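Local coordinates for protein Cyclo(L-leucyl-L-phenylalanyl) synthase (Streptomyces noursei, PDB 3OQV) that uses aminoacyl-tRNAs as substrates to form cyclo(L-phenylalanyl-L-leucyl) without ATP, a step in the biosynthesis of the antibacterial peptide albonoursin, at residues E150-A155 with N177-E182; P184-S189 with T209-R214; D136-F139 with E144-T147. All coordinates share one frame; numbering follows the deposited sequence.

Interaction 1 (E150-A155 with N177-E182); sequences EDMVRA and NYVLAE. With DTD (dithiane diol), chain B; PO4 (phosphate ion), chain C.
M152 reaches across to V179 and E182, its unbranched chain extended far enough to end at the pocket that holds the dithiane diol and phosphate. M152 CG lies 4.0 Å from CG2 of V179, and the methyl CE of M152 stands 3.4 Å from OE1 of E182, the two side chains crossing nearly at a right angle. M152 CE is also 3.4 Å from O4 of a phosphate ion, probably from the crystallisation liquor, so the terminal methyl forms an apolar border to a polar site. By similarity, 178-182 probably binds substrate, Y178 could take part in aa-tRNA binding and E182 could be critical in catalysis; OE1 of E182 is 2.8 Å from phosphate O4. One residue on, V153 meets V179 through the branch anti to its own carbonyl carbon, CG2 to CG2 at 3.8 Å. Compact beta-branched residues suit this place, with the CA atoms of V153 and V179 6.2 Å apart. The axes of the two segments approach to 9.4 Å, their directions 122° apart. A buried apolar patch thus joins helices 143-158 and 169-193; F211 of helix 207-212 touches M152, and V67 of strand 59-67 borders E182 and Y178.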
loop_
_atom_site.group_PDB
_atom_site.type_symbol
_atom_site.label_atom_id
_atom_site.label_comp_id
_atom_site.label_asym_id
_atom_site.label_seq_id
_atom_site.Cartn_x
_atom_site.Cartn_y
_atom_site.Cartn_z
ATOM N N GLU A 150 -1.922 12.767 -7.663
ATOM C CA GLU A 150 -2.007 12.577 -9.103
ATOM C C GLU A 150 -0.696 12.044 -9.662
ATOM O O GLU A 150 -0.686 11.165 -10.525
ATOM C CB GLU A 150 -2.383 13.900 -9.785
ATOM C CG GLU A 150 -3.810 14.348 -9.494
ATOM C CD GLU A 150 -4.104 15.779 -9.932
ATOM O OE1 GLU A 150 -3.182 16.472 -10.417
ATOM O OE2 GLU A 150 -5.270 16.210 -9.790
ATOM N N ASP A 151 0.420 12.550 -9.148
ATOM C CA ASP A 151 1.723 11.999 -9.510
ATOM C C ASP A 151 1.829 10.525 -9.157
ATOM O O ASP A 151 2.326 9.716 -9.945
ATOM C CB ASP A 151 2.857 12.794 -8.846
ATOM C CG ASP A 151 3.026 14.182 -9.450
ATOM O OD1 ASP A 151 2.523 14.414 -10.580
ATOM O OD2 ASP A 151 3.647 15.045 -8.787
ATOM N N MET A 152 1.308 10.175 -7.986
ATOM C CA MET A 152 1.226 8.787 -7.578
ATOM C C MET A 152 0.347 7.965 -8.511
ATOM O O MET A 152 0.696 6.841 -8.844
ATOM C CB MET A 152 0.692 8.662 -6.145
ATOM C CG MET A 152 0.904 7.277 -5.566
ATOM S SD MET A 152 0.471 7.195 -3.822
ATOM C CE MET A 152 0.516 5.427 -3.573
ATOM N N VAL A 153 -0.804 8.519 -8.896
ATOM C CA VAL A 153 -1.658 7.863 -9.887
ATOM C C VAL A 153 -0.876 7.508 -11.160
ATOM O O VAL A 153 -0.943 6.381 -11.654
ATOM C CB VAL A 153 -2.905 8.711 -10.232
ATOM C CG1 VAL A 153 -3.622 8.139 -11.463
ATOM C CG2 VAL A 153 -3.866 8.779 -9.023
ATOM N N ARG A 154 -0.100 8.456 -11.662
ATOM C CA ARG A 154 0.685 8.214 -12.858
ATOM C C ARG A 154 1.712 7.115 -12.653
ATOM O O ARG A 154 1.906 6.276 -13.533
ATOM C CB ARG A 154 1.347 9.506 -13.340
ATOM C CG ARG A 154 0.331 10.575 -13.699
ATOM C CD ARG A 154 0.910 11.705 -14.538
ATOM N NE ARG A 154 -0.180 12.546 -15.030
ATOM C CZ ARG A 154 -0.766 12.411 -16.216
ATOM N NH1 ARG A 154 -0.284 11.561 -17.116
ATOM N NH2 ARG A 154 -1.795 13.182 -16.530
ATOM N N ALA A 155 2.344 7.097 -11.482
ATOM C CA ALA A 155 3.287 6.031 -11.160
ATOM C C ALA A 155 2.607 4.671 -11.102
ATOM O O ALA A 155 3.140 3.693 -11.610
ATOM C CB ALA A 155 4.038 6.328 -9.852
ATOM N N ASN A 177 -9.024 6.166 -8.180
ATOM C CA ASN A 177 -9.807 5.368 -7.240
ATOM C C ASN A 177 -8.895 4.534 -6.348
ATOM O O ASN A 177 -9.113 4.417 -5.140
ATOM C CB ASN A 177 -10.755 4.437 -7.996
ATOM C CG ASN A 177 -11.891 5.180 -8.657
ATOM O OD1 ASN A 177 -12.184 6.314 -8.305
ATOM N ND2 ASN A 177 -12.577 4.519 -9.573
ATOM N N TYR A 178 -7.917 3.900 -6.986
ATOM C CA TYR A 178 -6.954 3.033 -6.324
ATOM C C TYR A 178 -6.140 3.830 -5.298
ATOM O O TYR A 178 -5.956 3.401 -4.158
ATOM C CB TYR A 178 -6.030 2.431 -7.394
ATOM C CG TYR A 178 -5.030 1.425 -6.879
ATOM C CD1 TYR A 178 -5.348 0.070 -6.802
ATOM C CD2 TYR A 178 -3.752 1.819 -6.519
ATOM C CE1 TYR A 178 -4.432 -0.852 -6.318
ATOM C CE2 TYR A 178 -2.828 0.901 -6.037
ATOM C CZ TYR A 178 -3.175 -0.428 -5.940
ATOM O OH TYR A 178 -2.249 -1.341 -5.474
ATOM N N VAL A 179 -5.664 4.996 -5.706
ATOM C CA VAL A 179 -4.742 5.761 -4.875
ATOM C C VAL A 179 -5.492 6.432 -3.716
ATOM O O VAL A 179 -5.015 6.417 -2.582
ATOM C CB VAL A 179 -3.987 6.817 -5.696
ATOM C CG1 VAL A 179 -3.437 7.935 -4.780
ATOM C CG2 VAL A 179 -2.848 6.156 -6.499
ATOM N N LEU A 180 -6.682 6.965 -3.989
ATOM C CA LEU A 180 -7.513 7.539 -2.930
ATOM C C LEU A 180 -7.935 6.535 -1.856
ATOM O O LEU A 180 -8.146 6.925 -0.716
ATOM C CB LEU A 180 -8.752 8.249 -3.502
ATOM C CG LEU A 180 -8.434 9.485 -4.343
ATOM C CD1 LEU A 180 -9.708 10.195 -4.782
ATOM C CD2 LEU A 180 -7.503 10.441 -3.598
ATOM N N ALA A 181 -8.147 5.273 -2.239
ATOM C CA ALA A 181 -8.374 4.206 -1.263
ATOM C C ALA A 181 -7.170 3.991 -0.331
ATOM O O ALA A 181 -7.339 3.615 0.827
ATOM C CB ALA A 181 -8.765 2.885 -1.970
ATOM N N GLU A 182 -5.962 4.173 -0.863
ATOM C CA GLU A 182 -4.712 3.952 -0.116
ATOM C C GLU A 182 -4.349 5.145 0.763
ATOM O O GLU A 182 -3.569 5.020 1.712
ATOM C CB GLU A 182 -3.560 3.699 -1.094
ATOM C CG GLU A 182 -3.638 2.344 -1.802
ATOM C CD GLU A 182 -2.360 2.013 -2.553
ATOM O OE1 GLU A 182 -1.771 2.931 -3.152
ATOM O OE2 GLU A 182 -1.903 0.850 -2.504
HETATM S S1 DTD B . 0.307 2.478 1.280
HETATM C C1 DTD B . 1.628 2.629 0.123
HETATM C C2 DTD B . 2.294 1.266 0.000
HETATM O O2 DTD B . 3.628 1.418 -0.504
HETATM C C3 DTD B . 1.449 0.367 -0.899
HETATM O O3 DTD B . 2.267 -0.567 -1.616
HETATM C C4 DTD B . 0.413 -0.392 -0.078
HETATM S S4 DTD B . -0.564 0.718 0.888
HETATM P P PO4 C . 0.773 0.808 -4.774
HETATM O O1 PO4 C . 0.747 0.303 -6.199
HETATM O O2 PO4 C . -0.231 0.016 -3.962
HETATM O O3 PO4 C . 2.158 0.667 -4.203
HETATM O O4 PO4 C . 0.377 2.271 -4.779
#

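Interaction 2 (P184-S189 with T209-R214); sequences PLFADS and TAFLSR
F186 and F211 carry the contact across a broad gap between backbones, their CA atoms 9.2 Å apart, so the meeting is left to two long side chains. Segment 184-189 belongs to helix 169-193, which is kinked here: P184 has no backbone N-H to give to the preceding turn, and L185 N makes no such bond either. Within the segment D188 N still bonds to P184 O at 2.9 Å, and S189 OG donates to a lone pair of L185 O at 2.8 Å, a short hydroxyl folded back on its own helix. Segment 209-214 covers the last turn of helix 207-212 and the start of the chain that leaves it.

The two phenylalanines form an edge-to-face pair, with centroids 4.7 Å apart and planes inclined at 50°, well short of perpendicular. F186 presents its CD1-CE1 side, and CE1 sits 3.6 Å above the F211 plane, over the ring centre. Because of this central place, F186 CE1 is almost equally far from all six carbons of the F211 ring, from 3.7 Å at CE1 to 4.2 Å at CD2. F211 extends from its helix with CG anti to the backbone N (chi1 176°), which carries a whole ring face across to F186. Large flat hydrocarbon groups suit both positions, since each can span the gap and make an apolar contact without needing a polar partner.

F186 also packs on L200 of strand 198-202, a residue essential for the specificity of the synthase, and on M152 of helix 143-158. A148 of that helix touches F211, while L33 of strand 29-37 lies against L185 and S189.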
loop_
_atom_site.group_PDB
_atom_site.type_symbol
_atom_site.label_atom_id
_atom_site.label_comp_id
_atom_site.label_asym_id
_atom_site.label_seq_id
_atom_site.Cartn_x
_atom_site.Cartn_y
_atom_site.Cartn_z
ATOM N N PRO A 184 -5.657 7.208 3.087
ATOM C CA PRO A 184 -5.731 7.192 4.554
ATOM C C PRO A 184 -4.502 6.548 5.196
ATOM O O PRO A 184 -4.033 7.008 6.248
ATOM C CB PRO A 184 -6.985 6.355 4.824
ATOM C CG PRO A 184 -7.892 6.717 3.646
ATOM C CD PRO A 184 -6.933 6.792 2.467
ATOM N N LEU A 185 -3.968 5.519 4.551
ATOM C CA LEU A 185 -2.809 4.806 5.086
ATOM C C LEU A 185 -1.509 5.595 4.919
ATOM O O LEU A 185 -0.683 5.634 5.833
ATOM C CB LEU A 185 -2.679 3.414 4.457
ATOM C CG LEU A 185 -3.654 2.370 5.028
ATOM C CD1 LEU A 185 -5.088 2.709 4.636
ATOM C CD2 LEU A 185 -3.308 0.968 4.552
ATOM N N PHE A 186 -1.355 6.289 3.792
ATOM C CA PHE A 186 -0.140 7.068 3.603
ATOM C C PHE A 186 -0.170 8.491 4.173
ATOM O O PHE A 186 0.877 9.068 4.441
ATOM C CB PHE A 186 0.449 6.959 2.173
ATOM C CG PHE A 186 -0.424 7.530 1.074
ATOM C CD1 PHE A 186 -0.492 8.898 0.869
ATOM C CD2 PHE A 186 -0.974 6.688 0.110
ATOM C CE1 PHE A 186 -1.222 9.425 -0.189
ATOM C CE2 PHE A 186 -1.687 7.210 -0.974
ATOM C CZ PHE A 186 -1.779 8.576 -1.141
ATOM N N ALA A 187 -1.363 8.978 4.510
ATOM C CA ALA A 187 -1.496 10.298 5.108
ATOM C C ALA A 187 -1.630 10.237 6.624
ATOM O O ALA A 187 -1.220 11.162 7.328
ATOM C CB ALA A 187 -2.672 11.051 4.489
ATOM N N ASP A 188 -2.237 9.170 7.136
ATOM C CA ASP A 188 -2.685 9.194 8.522
ATOM C C ASP A 188 -2.820 7.789 9.093
ATOM O O ASP A 188 -3.846 7.456 9.666
ATOM C CB ASP A 188 -4.012 9.960 8.653
ATOM C CG ASP A 188 -4.297 10.409 10.097
ATOM O OD1 ASP A 188 -3.544 10.021 11.019
ATOM O OD2 ASP A 188 -5.306 11.101 10.316
ATOM N N SER A 189 -1.745 7.008 9.025
ATOM C CA SER A 189 -1.690 5.720 9.719
ATOM C C SER A 189 -1.919 5.791 11.232
ATOM O O SER A 189 -2.522 4.879 11.804
ATOM C CB SER A 189 -0.374 4.994 9.421
ATOM O OG SER A 189 -0.502 4.196 8.245
ATOM N N THR A 209 6.706 6.647 -3.621
ATOM C CA THR A 209 7.852 7.538 -3.706
ATOM C C THR A 209 7.577 8.716 -4.633
ATOM O O THR A 209 8.173 9.782 -4.478
ATOM C CB THR A 209 9.140 6.813 -4.143
ATOM O OG1 THR A 209 9.038 6.449 -5.524
ATOM C CG2 THR A 209 9.369 5.563 -3.288
ATOM N N ALA A 210 6.606 8.565 -5.528
ATOM C CA ALA A 210 6.154 9.694 -6.341
ATOM C C ALA A 210 5.346 10.701 -5.525
ATOM O O ALA A 210 5.537 11.909 -5.656
ATOM C CB ALA A 210 5.357 9.206 -7.559
ATOM N N PHE A 211 4.494 10.205 -4.629
ATOM C CA PHE A 211 3.815 11.064 -3.661
ATOM C C PHE A 211 4.821 11.796 -2.770
ATOM O O PHE A 211 4.697 12.998 -2.527
ATOM C CB PHE A 211 2.834 10.243 -2.807
ATOM C CG PHE A 211 2.158 11.035 -1.725
ATOM C CD1 PHE A 211 1.067 11.844 -2.013
ATOM C CD2 PHE A 211 2.644 11.010 -0.427
ATOM C CE1 PHE A 211 0.485 12.619 -1.023
ATOM C CE2 PHE A 211 2.063 11.780 0.564
ATOM C CZ PHE A 211 0.978 12.577 0.266
ATOM N N LEU A 212 5.803 11.064 -2.262
ATOM C CA LEU A 212 6.722 11.610 -1.258
ATOM C C LEU A 212 7.642 12.679 -1.850
ATOM O O LEU A 212 8.149 13.546 -1.140
ATOM C CB LEU A 212 7.549 10.483 -0.622
ATOM C CG LEU A 212 6.703 9.592 0.295
ATOM C CD1 LEU A 212 7.498 8.423 0.841
ATOM C CD2 LEU A 212 6.087 10.423 1.430
ATOM N N SER A 213 7.839 12.650 -3.159
ATOM C CA SER A 213 8.782 13.589 -3.766
ATOM C C SER A 213 8.135 14.898 -4.248
ATOM O O SER A 213 8.828 15.817 -4.695
ATOM C CB SER A 213 9.560 12.910 -4.894
ATOM O OG SER A 213 8.694 12.593 -5.953
ATOM N N ARG A 214 6.815 15.000 -4.132
ATOM C CA ARG A 214 6.105 16.122 -4.742
ATOM C C ARG A 214 6.329 17.437 -4.002
ATOM O O ARG A 214 6.557 17.453 -2.794
ATOM C CB ARG A 214 4.612 15.834 -4.871
#

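Interaction 3 (D136-F139 with E144-T147); sequences DRAF and EFAT
A sharp helix-to-helix turn brings the last part of helix 126-141 against the first turn of helix 143-158, and the contact fills the angle between them. A138 and F139 meet F145 and A146 there. CA of F139 lies at the edge of the F145 ring, in its plane, and CD2 of F145 is 3.8 Å from N of F139. The torsion that sets CG of F145 anti to its backbone N (chi1 -177°) swings the ring out from its own helix into this corner. Beside it, the methyl CB of A138 lies 4.0 Å from CD2 of F145, a small group that lets the phenylalanine come close to the main chain.

With so short a connection the helices have little room to separate, and the CA atoms of F139 and A146 are 4.8 Å apart. D142, in the link, accepts a hydrogen bond from N of F145 through its OD1, supplying a partner to an amide near the start of helix 143-158. The small methyl of A146, its CB 3.4 Å from the carbonyl O of F139, lets the F139 ring reach the A146 main chain, with F139 CD1 3.9 Å from A146 CA. That ring extends past A146 to helix 169-193, where it packs on L176 and on L180, part of the substrate-binding stretch inferred from related enzymes.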
loop_
_atom_site.group_PDB
_atom_site.type_symbol
_atom_site.label_atom_id
_atom_site.label_comp_id
_atom_site.label_asym_id
_atom_site.label_seq_id
_atom_site.Cartn_x
_atom_site.Cartn_y
_atom_site.Cartn_z
ATOM N N ASP A 136 -10.152 12.488 1.295
ATOM C CA ASP A 136 -11.043 12.881 0.200
ATOM C C ASP A 136 -11.194 14.396 0.111
ATOM O O ASP A 136 -10.913 14.987 -0.924
ATOM C CB ASP A 136 -12.418 12.229 0.356
ATOM C CG ASP A 136 -12.437 10.773 -0.097
ATOM O OD1 ASP A 136 -11.475 10.323 -0.761
ATOM O OD2 ASP A 136 -13.414 10.068 0.232
ATOM N N ARG A 137 -11.576 15.020 1.224
ATOM C CA ARG A 137 -11.661 16.472 1.317
ATOM C C ARG A 137 -10.357 17.178 0.949
ATOM O O ARG A 137 -10.362 18.114 0.141
ATOM C CB ARG A 137 -12.139 16.900 2.711
ATOM C CG ARG A 137 -11.697 18.301 3.122
ATOM C CD ARG A 137 -12.681 18.949 4.084
ATOM N NE ARG A 137 -13.386 17.959 4.896
ATOM C CZ ARG A 137 -12.913 17.439 6.028
ATOM N NH1 ARG A 137 -13.617 16.523 6.684
ATOM N NH2 ARG A 137 -11.731 17.826 6.498
ATOM N N ALA A 138 -9.243 16.730 1.531
ATOM C CA ALA A 138 -7.936 17.277 1.185
ATOM C C ALA A 138 -7.667 17.208 -0.310
ATOM O O ALA A 138 -7.104 18.144 -0.882
ATOM C CB ALA A 138 -6.822 16.577 1.961
ATOM N N PHE A 139 -8.088 16.119 -0.953
ATOM C CA PHE A 139 -7.830 15.957 -2.382
ATOM C C PHE A 139 -8.581 16.990 -3.221
ATOM O O PHE A 139 -8.114 17.403 -4.287
ATOM C CB PHE A 139 -8.197 14.551 -2.864
ATOM C CG PHE A 139 -8.081 14.382 -4.354
ATOM C CD1 PHE A 139 -6.871 14.035 -4.935
ATOM C CD2 PHE A 139 -9.173 14.622 -5.180
ATOM C CE1 PHE A 139 -6.756 13.903 -6.310
ATOM C CE2 PHE A 139 -9.069 14.481 -6.555
ATOM C CZ PHE A 139 -7.861 14.120 -7.123
ATOM N N GLU A 144 -1.582 21.153 -3.479
ATOM C CA GLU A 144 -0.365 20.354 -3.337
ATOM C C GLU A 144 -0.683 18.855 -3.229
ATOM O O GLU A 144 -0.074 18.027 -3.916
ATOM C CB GLU A 144 0.440 20.816 -2.116
ATOM N N PHE A 145 -1.621 18.520 -2.348
ATOM C CA PHE A 145 -1.934 17.130 -2.038
ATOM C C PHE A 145 -2.511 16.449 -3.267
ATOM O O PHE A 145 -2.238 15.281 -3.525
ATOM C CB PHE A 145 -2.935 17.059 -0.885
ATOM C CG PHE A 145 -3.259 15.666 -0.451
ATOM C CD1 PHE A 145 -2.382 14.959 0.352
ATOM C CD2 PHE A 145 -4.431 15.049 -0.865
ATOM C CE1 PHE A 145 -2.668 13.677 0.748
ATOM C CE2 PHE A 145 -4.731 13.771 -0.463
ATOM C CZ PHE A 145 -3.845 13.075 0.339
ATOM N N ALA A 146 -3.301 17.201 -4.027
ATOM C CA ALA A 146 -3.969 16.677 -5.203
ATOM C C ALA A 146 -2.961 16.377 -6.301
ATOM O O ALA A 146 -3.009 15.314 -6.916
ATOM C CB ALA A 146 -5.021 17.655 -5.689
ATOM N N THR A 147 -2.014 17.290 -6.506
ATOM C CA THR A 147 -0.924 17.060 -7.449
ATOM C C THR A 147 -0.086 15.848 -7.057
ATOM O O THR A 147 0.286 15.038 -7.909
ATOM C CB THR A 147 0.002 18.288 -7.551
ATOM O OG1 THR A 147 -0.738 19.398 -8.070
ATOM C CG2 THR A 147 1.181 17.990 -8.471
#

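Helix 143-158 supplies a segment to interactions 1 and 3, and helix 169-193 a segment to interactions 1 and 2, so the three contacts form a continuous cluster. M152 SD lies 3.6 Å from F186 CE2, joining interaction 1 to interaction 2. The ring of F211 touches that of F145, CE1 to CE1 at 3.8 Å, and CD2 of L180 is 3.9 Å from CD1 of F139. In interaction 1, E182 lines the dithiane diol pocket, its OE2 3.6 Å from C4 of the diol and its side chain about 5 Å from that of S37, the inferred nucleophile. The side chain of F186 comes within about 5 Å of the diol, that of F145 within about 11 Å, so interaction 3 lies farther from the pocket.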